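Local coordinates for protein putative transcription regulator (Lactobacillus plantarum WCFS1, PDB 3COL) that probably regulates transcription as a TetR-family protein, binding DNA through an N-terminal helix-turn-helix domain, at residues A[83-88]-A[139-144]. Numbering follows the deposited sequence.
Sequences IDVTTR and TAAIDA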
loop_
_atom_site.group_PDB
_atom_site.type_symbol
_atom_site.label_atom_id
_atom_site.label_comp_id
_atom_site.label_asym_id
_atom_site.label_seq_id
_atom_site.Cartn_x
_atom_site.Cartn_y
_atom_site.Cartn_z
ATOM N N ILE A 83 -8.509 21.778 -20.594
ATOM C CA ILE A 83 -7.256 21.930 -19.849
ATOM C C ILE A 83 -6.323 20.766 -20.223
ATOM O O ILE A 83 -6.749 19.612 -20.301
ATOM C CB ILE A 83 -7.482 21.926 -18.312
ATOM C CG1 ILE A 83 -8.516 22.973 -17.903
ATOM C CG2 ILE A 83 -6.136 22.100 -17.516
ATOM C CD1 ILE A 83 -8.249 24.389 -18.422
ATOM N N ASP A 84 -5.053 21.051 -20.485
ATOM C CA ASP A 84 -4.227 19.948 -20.938
ATOM C C ASP A 84 -4.056 18.898 -19.828
ATOM O O ASP A 84 -4.110 19.208 -18.627
ATOM C CB ASP A 84 -2.891 20.430 -21.478
ATOM C CG ASP A 84 -1.943 20.780 -20.398
ATOM O OD1 ASP A 84 -2.108 21.878 -19.804
ATOM O OD2 ASP A 84 -1.038 19.955 -20.150
ATOM N N VAL A 85 -3.899 17.641 -20.234
ATOM C CA VAL A 85 -3.915 16.561 -19.256
ATOM C C VAL A 85 -2.773 16.610 -18.272
ATOM O O VAL A 85 -2.911 16.117 -17.160
ATOM C CB VAL A 85 -3.976 15.160 -19.909
ATOM C CG1 VAL A 85 -5.314 14.983 -20.594
ATOM C CG2 VAL A 85 -2.790 14.937 -20.899
ATOM N N THR A 86 -1.640 17.185 -18.683
ATOM C CA THR A 86 -0.426 17.226 -17.865
ATOM C C THR A 86 -0.655 18.098 -16.661
ATOM O O THR A 86 -0.246 17.758 -15.525
ATOM C CB THR A 86 0.830 17.708 -18.711
ATOM O OG1 THR A 86 1.177 16.679 -19.634
ATOM C CG2 THR A 86 2.058 18.004 -17.833
ATOM N N THR A 87 -1.278 19.250 -16.927
ATOM C CA THR A 87 -1.699 20.194 -15.891
ATOM C C THR A 87 -2.730 19.527 -14.923
ATOM O O THR A 87 -2.593 19.630 -13.710
ATOM C CB THR A 87 -2.302 21.471 -16.549
ATOM O OG1 THR A 87 -1.287 22.101 -17.345
ATOM C CG2 THR A 87 -2.809 22.479 -15.496
ATOM N N ARG A 88 -3.767 18.892 -15.471
ATOM C CA ARG A 88 -4.798 18.282 -14.636
ATOM C C ARG A 88 -4.262 17.134 -13.781
ATOM O O ARG A 88 -4.691 16.985 -12.659
ATOM C CB ARG A 88 -5.989 17.777 -15.481
ATOM C CG ARG A 88 -6.806 18.899 -16.093
ATOM C CD ARG A 88 -8.055 18.313 -16.745
ATOM N NE ARG A 88 -7.816 17.961 -18.139
ATOM C CZ ARG A 88 -8.557 17.114 -18.843
ATOM N NH1 ARG A 88 -8.253 16.894 -20.119
ATOM N NH2 ARG A 88 -9.588 16.494 -18.280
ATOM N N THR A 139 -6.912 7.647 -18.693
ATOM C CA THR A 139 -7.034 7.004 -20.020
ATOM C C THR A 139 -6.795 7.976 -21.178
ATOM O O THR A 139 -6.116 7.638 -22.178
ATOM C CB THR A 139 -8.375 6.201 -20.198
ATOM O OG1 THR A 139 -9.492 7.097 -20.171
ATOM C CG2 THR A 139 -8.550 5.236 -19.074
ATOM N N ALA A 140 -7.319 9.193 -21.040
ATOM C CA ALA A 140 -7.075 10.238 -22.036
ATOM C C ALA A 140 -5.582 10.562 -22.147
ATOM O O ALA A 140 -5.051 10.677 -23.240
ATOM C CB ALA A 140 -7.887 11.493 -21.715
ATOM N N ALA A 141 -4.900 10.618 -20.998
ATOM C CA ALA A 141 -3.457 10.841 -20.965
ATOM C C ALA A 141 -2.695 9.659 -21.593
ATOM O O ALA A 141 -1.669 9.847 -22.262
ATOM C CB ALA A 141 -2.992 11.109 -19.498
ATOM N N ILE A 142 -3.182 8.447 -21.355
ATOM C CA ILE A 142 -2.604 7.265 -21.975
ATOM C C ILE A 142 -2.798 7.339 -23.497
ATOM O O ILE A 142 -1.846 7.192 -24.241
ATOM C CB ILE A 142 -3.170 5.955 -21.375
ATOM C CG1 ILE A 142 -2.637 5.751 -19.963
ATOM C CG2 ILE A 142 -2.795 4.742 -22.219
ATOM C CD1 ILE A 142 -3.485 4.805 -19.128
ATOM N N ASP A 143 -4.018 7.603 -23.950
ATOM C CA ASP A 143 -4.275 7.733 -25.392
ATOM C C ASP A 143 -3.421 8.795 -26.087
ATOM O O ASP A 143 -3.037 8.617 -27.244
ATOM C CB ASP A 143 -5.757 7.980 -25.666
ATOM C CG ASP A 143 -6.103 7.918 -27.164
ATOM O OD1 ASP A 143 -5.857 6.873 -27.831
ATOM O OD2 ASP A 143 -6.627 8.936 -27.669
ATOM N N ALA A 144 -3.108 9.882 -25.373
ATOM C CA ALA A 144 -2.369 10.993 -25.957
ATOM C C ALA A 144 -0.868 10.707 -25.967
ATOM O O ALA A 144 -0.081 11.500 -26.485
ATOM C CB ALA A 144 -2.654 12.244 -25.210
#
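Val85, in the first turn of helix 85-102, meets Ala140 and Ala141 near the C-terminal end of helix 133-143, and these are the closest meetings between the two segments. Walking from Ile83, the chain first supplies a backbone acceptor: Ile83 O takes Arg88 NE at 2.9 Å, the donor standing well above the carbonyl plane, and Arg88 NH1 adds a weak second bond. Asp84 is the N-cap. Its OD2 accepts weakly from the backbone N of both Thr86 and Thr87, while Asp84 OD1 is met on its syn side by Thr87 OG1 at 2.6 Å, so both carboxylate oxygens are engaged at the start of the helix. Val85 then points at the other helix. Its CG1 lies beside the backbone N and anti to the carbonyl carbon (chi1 -67°), which puts CG2 between N and the carbonyl carbon. Val85 CG2 lies 4.1 Å from Ala141 CB, and the branch carbon Val85 CB is almost as near to that methyl. The second branch, Val85 CG1, reaches Ala140 CB more loosely at 4.5 Å. The short alanine side chains let the two backbones approach, with Val85 CA 6.0 Å from Ala141 CA. Thr86 turns its side chain to Val146 in the loop that follows helix 133-143. One turn on from Val85, Arg88 folds back over the helix start; its NH2 bonds to Leu78 O, tying the end of helix 72-78 to the beginning of helix 85-102. Leu137, one turn before Ala141, touches both Val85 and Arg88 and extends the apolar seam. The two segments bury 112 Å² between them. Their contact, centred about 21 Å from the centre of the chain, lies at the outer end of the all-helical C-terminal domain of a TetR-type regulator, a domain that in this family usually carries ligand binding and dimerisation.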